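Long-range contacts in Nsp15 (Middle East respiratory syndrome-related coronavirus, PDB 5YVD), which is a coronavirus endoribonuclease of the EndoU type that probably cleaves RNA at uridylates and assembles from six chains: residues G150-Y155 / P170-L175; C116-D121 / I135-R140. One frame throughout, in Å; residues are numbered along the deposited sequence.

Followed from the N terminus, the chain meets contact 2 first. Strand 115-118 leads through helix 124-129 to strand 134-138, and contact 2 closes this beta-alpha-beta loop by pairing the two strands side by side. Contact 1 opens later: after strand 148-149 the chain turns into the hairpin 153-156/159-162 and returns through 170-175, where 150-155 meets it. The two loops are therefore in series, neither nested nor crossed. They are joined through one mixed sheet of the middle domain, in which strand 174-178 lies between 134-138 and 148-149. Y174 N probably donates to S138 O at 2.8 Å, and the F173 ring packs on R120.

Contact 1: G150-Y155 / P170-L175; sequences GPDYAY and PVKFYL
The backbones of G150-Y155 and P170-L175 meet at the margin of the mixed middle-domain sheet, where G150 N donates to F173 O (2.8 Å) in a nearly straight bond, 167° at the hydrogen, just as strands 148-149 and 174-178 run out of their antiparallel pairing. Beyond this bond side chains take over. K172 sends its CG anti to the backbone N (chi1 -178°), then bends at chi2 and chi3, which brings its ammonium back alongside the D152 carboxylate. The two side chains lie side by side and form a salt bridge, with OD1 met nearly along its C-O bond. A weak bond from K172 NZ to G150 O, at 3.2 Å, adds a second hold on the same nitrogen, so the lysine spans the extended segment 150-152. The apolar half lies further on. V171 CG1 lies next to the backbone of Y153, 3.4 Å from Y153 CA, while A154 CB reaches the F173 ring at its edge, in the ring plane. Y153 itself points away, its hydroxyl bonded to T192 and K70, and one face of its ring carries P151 CG, 3.5 Å above the plane and offset toward the rim.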
loop_
_atom_site.group_PDB
_atom_site.type_symbol
_atom_site.label_atom_id
_atom_site.label_comp_id
_atom_site.label_asym_id
_atom_site.label_seq_id
_atom_site.Cartn_x
_atom_site.Cartn_y
_atom_site.Cartn_z
ATOM N N GLY A 150 36.411 19.713 15.748
ATOM C CA GLY A 150 35.359 20.076 14.809
ATOM C C GLY A 150 35.227 21.567 14.546
ATOM O O GLY A 150 35.934 22.370 15.136
ATOM N N PRO A 151 34.292 21.937 13.666
ATOM C CA PRO A 151 34.070 23.335 13.258
ATOM C C PRO A 151 33.245 24.155 14.247
ATOM O O PRO A 151 32.804 23.635 15.255
ATOM C CB PRO A 151 33.319 23.184 11.933
ATOM C CG PRO A 151 32.579 21.880 12.065
ATOM C CD PRO A 151 33.430 20.988 12.923
ATOM N N ASP A 152 33.044 25.435 13.960
ATOM C CA ASP A 152 32.295 26.324 14.868
ATOM C C ASP A 152 30.775 26.239 14.694
ATOM O O ASP A 152 30.059 27.245 14.870
ATOM C CB ASP A 152 32.746 27.772 14.701
ATOM C CG ASP A 152 34.189 27.981 15.105
ATOM O OD1 ASP A 152 34.661 27.268 16.016
ATOM O OD2 ASP A 152 34.831 28.881 14.519
ATOM N N TYR A 153 30.290 25.028 14.395
ATOM C CA TYR A 153 28.874 24.774 14.338
ATOM C C TYR A 153 28.573 23.289 14.521
ATOM O O TYR A 153 29.460 22.444 14.462
ATOM C CB TYR A 153 28.348 25.217 13.004
ATOM C CG TYR A 153 28.874 24.368 11.857
ATOM C CD1 TYR A 153 30.008 24.761 11.144
ATOM C CD2 TYR A 153 28.235 23.173 11.482
ATOM C CE1 TYR A 153 30.499 23.998 10.097
ATOM C CE2 TYR A 153 28.717 22.401 10.434
ATOM C CZ TYR A 153 29.855 22.814 9.739
ATOM O OH TYR A 153 30.360 22.066 8.672
ATOM N N ALA A 154 27.296 22.980 14.695
ATOM C CA ALA A 154 26.839 21.613 14.939
ATOM C C ALA A 154 25.341 21.514 14.624
ATOM O O ALA A 154 24.673 22.514 14.369
ATOM C CB ALA A 154 27.113 21.223 16.394
ATOM N N TYR A 155 24.816 20.303 14.653
ATOM C CA TYR A 155 23.438 20.064 14.309
ATOM C C TYR A 155 22.659 19.869 15.595
ATOM O O TYR A 155 23.143 19.194 16.484
ATOM C CB TYR A 155 23.390 18.802 13.473
ATOM C CG TYR A 155 22.073 18.480 12.818
ATOM C CD1 TYR A 155 21.122 17.673 13.448
ATOM C CD2 TYR A 155 21.800 18.934 11.541
ATOM C CE1 TYR A 155 19.937 17.339 12.808
ATOM C CE2 TYR A 155 20.612 18.621 10.908
ATOM C CZ TYR A 155 19.689 17.827 11.533
ATOM O OH TYR A 155 18.535 17.544 10.853
ATOM N N PRO A 170 26.641 21.732 23.616
ATOM C CA PRO A 170 27.969 21.879 23.039
ATOM C C PRO A 170 27.929 22.025 21.517
ATOM O O PRO A 170 27.047 21.471 20.842
ATOM C CB PRO A 170 28.664 20.575 23.429
ATOM C CG PRO A 170 27.562 19.567 23.650
ATOM C CD PRO A 170 26.376 20.376 24.132
ATOM N N VAL A 171 28.879 22.791 20.991
ATOM C CA VAL A 171 29.049 22.996 19.551
ATOM C C VAL A 171 30.465 22.561 19.109
ATOM O O VAL A 171 30.683 22.041 18.002
ATOM C CB VAL A 171 28.796 24.480 19.200
ATOM C CG1 VAL A 171 29.052 24.754 17.725
ATOM C CG2 VAL A 171 27.379 24.876 19.565
ATOM N N LYS A 172 31.448 22.780 19.971
ATOM C CA LYS A 172 32.807 22.388 19.638
ATOM C C LYS A 172 33.009 20.939 20.055
ATOM O O LYS A 172 33.062 20.621 21.260
ATOM C CB LYS A 172 33.829 23.312 20.314
ATOM C CG LYS A 172 35.284 22.989 19.961
ATOM C CD LYS A 172 35.925 23.962 18.989
ATOM C CE LYS A 172 35.111 24.212 17.741
ATOM N NZ LYS A 172 35.943 25.027 16.828
ATOM N N PHE A 173 33.125 20.065 19.060
ATOM C CA PHE A 173 33.290 18.650 19.350
ATOM C C PHE A 173 34.717 18.219 19.094
ATOM O O PHE A 173 35.368 18.724 18.184
ATOM C CB PHE A 173 32.272 17.785 18.593
ATOM C CG PHE A 173 30.877 17.891 19.149
ATOM C CD1 PHE A 173 29.947 18.777 18.588
ATOM C CD2 PHE A 173 30.505 17.145 20.263
ATOM C CE1 PHE A 173 28.665 18.888 19.110
ATOM C CE2 PHE A 173 29.221 17.246 20.791
ATOM C CZ PHE A 173 28.301 18.119 20.219
ATOM N N TYR A 174 35.199 17.325 19.954
ATOM C CA TYR A 174 36.515 16.751 19.845
ATOM C C TYR A 174 36.232 15.318 19.450
ATOM O O TYR A 174 35.507 14.587 20.134
ATOM C CB TYR A 174 37.287 16.890 21.167
ATOM C CG TYR A 174 37.425 18.338 21.585
ATOM C CD1 TYR A 174 38.411 19.151 21.041
ATOM C CD2 TYR A 174 36.535 18.922 22.495
ATOM C CE1 TYR A 174 38.536 20.489 21.413
ATOM C CE2 TYR A 174 36.650 20.264 22.868
ATOM C CZ TYR A 174 37.658 21.040 22.320
ATOM O OH TYR A 174 37.783 22.367 22.665
ATOM N N LEU A 175 36.800 14.954 18.312
ATOM C CA LEU A 175 36.421 13.791 17.551
ATOM C C LEU A 175 37.591 12.848 17.427
ATOM O O LEU A 175 38.666 13.253 16.973
ATOM C CB LEU A 175 36.029 14.254 16.156
ATOM C CG LEU A 175 34.726 15.054 16.135
ATOM C CD1 LEU A 175 34.736 16.032 14.980
ATOM C CD2 LEU A 175 33.519 14.130 16.051
#

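Contact 2: C116-D121 / I135-R140; sequences CFDIRD and IFISDR
The F136 ring, its CG anti to the backbone N (chi1 -166°), lies alongside 117-119: its CD2 is 3.6 Å from F117 CB, and its CZ reaches I119 CB at 3.7 Å, the backbone atoms F117 O and I119 N meeting the ring obliquely. F117's own ring has I135 O at its edge, in plane. Both phenylalanines lie on the side of the sheet covered by helix 124-129, where F136 also meets F128 and L125. On the other side, C116 SG touches I137 CD1 at 4.0 Å, and I137 CG1 lies near D118 CB. R120 grips D118 side-on, NE to OD1 and NH2 to OD2, each oxygen using its syn lone pair; R120 N also lies close to OD1, consistent with an Asx turn, though the modelled distance is doubtfully short. Past the strands, I119 CD1 meets the R140 guanidinium obliquely. Two backbone bonds join the strands, F117 N to I135 O (2.8 Å) and I137 N to F117 O (2.9 Å), and I119 N, just past the strand end, adds a third to I137 O (3.0 Å). This parallel ladder, bridged by helix 124-129, is a classical beta-alpha-beta crossover.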
loop_
_atom_site.group_PDB
_atom_site.type_symbol
_atom_site.label_atom_id
_atom_site.label_comp_id
_atom_site.label_asym_id
_atom_site.label_seq_id
_atom_site.Cartn_x
_atom_site.Cartn_y
_atom_site.Cartn_z
ATOM N N CYS A 116 30.227 4.465 16.439
ATOM C CA CYS A 116 30.379 5.815 16.913
ATOM C C CYS A 116 29.837 5.921 18.317
ATOM O O CYS A 116 28.665 5.639 18.545
ATOM C CB CYS A 116 29.608 6.754 15.998
ATOM S SG CYS A 116 29.581 8.445 16.597
ATOM N N PHE A 117 30.681 6.336 19.257
ATOM C CA PHE A 117 30.306 6.407 20.678
ATOM C C PHE A 117 30.282 7.859 21.116
ATOM O O PHE A 117 30.984 8.689 20.524
ATOM C CB PHE A 117 31.355 5.710 21.541
ATOM C CG PHE A 117 31.547 4.255 21.259
ATOM C CD1 PHE A 117 32.332 3.832 20.200
ATOM C CD2 PHE A 117 31.004 3.306 22.092
ATOM C CE1 PHE A 117 32.544 2.484 19.975
ATOM C CE2 PHE A 117 31.193 1.965 21.856
ATOM C CZ PHE A 117 31.977 1.555 20.807
ATOM N N ASP A 118 29.548 8.160 22.192
ATOM C CA ASP A 118 29.413 9.552 22.665
ATOM C C ASP A 118 29.686 9.690 24.164
ATOM O O ASP A 118 29.218 8.889 24.957
ATOM C CB ASP A 118 28.006 10.094 22.310
ATOM C CG ASP A 118 27.845 11.609 22.579
ATOM O OD1 ASP A 118 27.858 12.026 23.771
ATOM O OD2 ASP A 118 27.660 12.376 21.596
ATOM N N ILE A 119 30.419 10.735 24.542
ATOM C CA ILE A 119 30.725 10.991 25.943
ATOM C C ILE A 119 29.467 11.174 26.804
ATOM O O ILE A 119 29.485 10.890 27.985
ATOM C CB ILE A 119 31.635 12.226 26.087
ATOM C CG1 ILE A 119 32.195 12.374 27.515
ATOM C CG2 ILE A 119 30.884 13.496 25.736
ATOM C CD1 ILE A 119 33.652 12.056 27.638
ATOM N N ARG A 120 28.379 11.673 26.231
ATOM C CA ARG A 120 27.176 11.940 27.033
ATOM C C ARG A 120 26.431 10.671 27.470
ATOM O O ARG A 120 25.547 10.744 28.319
ATOM C CB ARG A 120 26.236 12.899 26.309
ATOM C CG ARG A 120 26.744 14.329 26.349
ATOM C CD ARG A 120 26.167 15.206 25.246
ATOM N NE ARG A 120 26.641 14.793 23.923
ATOM C CZ ARG A 120 26.324 15.396 22.787
ATOM N NH1 ARG A 120 25.518 16.471 22.760
ATOM N NH2 ARG A 120 26.818 14.916 21.670
ATOM N N ASP A 121 26.799 9.518 26.909
ATOM C CA ASP A 121 26.260 8.238 27.367
ATOM C C ASP A 121 27.218 7.620 28.373
ATOM O O ASP A 121 28.401 7.416 28.086
ATOM C CB ASP A 121 26.042 7.304 26.197
ATOM C CG ASP A 121 25.174 7.917 25.136
ATOM O OD1 ASP A 121 24.182 8.575 25.512
ATOM O OD2 ASP A 121 25.499 7.755 23.933
ATOM N N ILE A 135 34.746 5.390 16.396
ATOM C CA ILE A 135 34.756 6.853 16.397
ATOM C C ILE A 135 34.221 7.341 17.752
ATOM O O ILE A 135 33.257 6.782 18.295
ATOM C CB ILE A 135 33.871 7.369 15.233
ATOM C CG1 ILE A 135 34.562 7.095 13.901
ATOM C CG2 ILE A 135 33.544 8.855 15.365
ATOM C CD1 ILE A 135 33.645 7.210 12.709
ATOM N N PHE A 136 34.846 8.368 18.317
ATOM C CA PHE A 136 34.366 8.921 19.580
ATOM C C PHE A 136 34.062 10.394 19.437
ATOM O O PHE A 136 34.854 11.136 18.850
ATOM C CB PHE A 136 35.363 8.725 20.708
ATOM C CG PHE A 136 34.770 8.984 22.063
ATOM C CD1 PHE A 136 35.098 10.115 22.789
ATOM C CD2 PHE A 136 33.829 8.120 22.576
ATOM C CE1 PHE A 136 34.505 10.364 24.017
ATOM C CE2 PHE A 136 33.245 8.350 23.801
ATOM C CZ PHE A 136 33.576 9.477 24.525
ATOM N N ILE A 137 32.914 10.803 19.973
ATOM C CA ILE A 137 32.533 12.204 19.968
ATOM C C ILE A 137 32.414 12.697 21.399
ATOM O O ILE A 137 31.846 11.997 22.253
ATOM C CB ILE A 137 31.245 12.479 19.138
ATOM C CG1 ILE A 137 29.997 11.870 19.768
ATOM C CG2 ILE A 137 31.399 11.945 17.719
ATOM C CD1 ILE A 137 28.830 11.686 18.802
ATOM N N SER A 138 32.991 13.877 21.659
ATOM C CA SER A 138 32.934 14.469 22.984
ATOM C C SER A 138 32.991 15.979 22.987
ATOM O O SER A 138 33.481 16.612 22.066
ATOM C CB SER A 138 34.029 13.895 23.914
ATOM O OG SER A 138 35.085 14.810 24.137
ATOM N N ASP A 139 32.485 16.529 24.078
ATOM C CA ASP A 139 32.397 17.963 24.291
ATOM C C ASP A 139 33.707 18.512 24.856
ATOM O O ASP A 139 33.877 19.730 24.932
ATOM C CB ASP A 139 31.223 18.304 25.238
ATOM C CG ASP A 139 31.157 17.394 26.481
ATOM O OD1 ASP A 139 32.003 16.480 26.647
ATOM O OD2 ASP A 139 30.227 17.582 27.294
ATOM N N ARG A 140 34.620 17.613 25.231
ATOM C CA ARG A 140 35.876 17.980 25.877
ATOM C C ARG A 140 37.060 17.117 25.407
ATOM O O ARG A 140 36.927 15.906 25.224
ATOM C CB ARG A 140 35.723 17.887 27.398
ATOM C CG ARG A 140 35.285 16.521 27.902
ATOM C CD ARG A 140 34.694 16.578 29.294
ATOM N NE ARG A 140 34.433 15.229 29.809
ATOM C CZ ARG A 140 35.340 14.427 30.379
ATOM N NH1 ARG A 140 36.608 14.805 30.520
ATOM N NH2 ARG A 140 34.973 13.228 30.816
#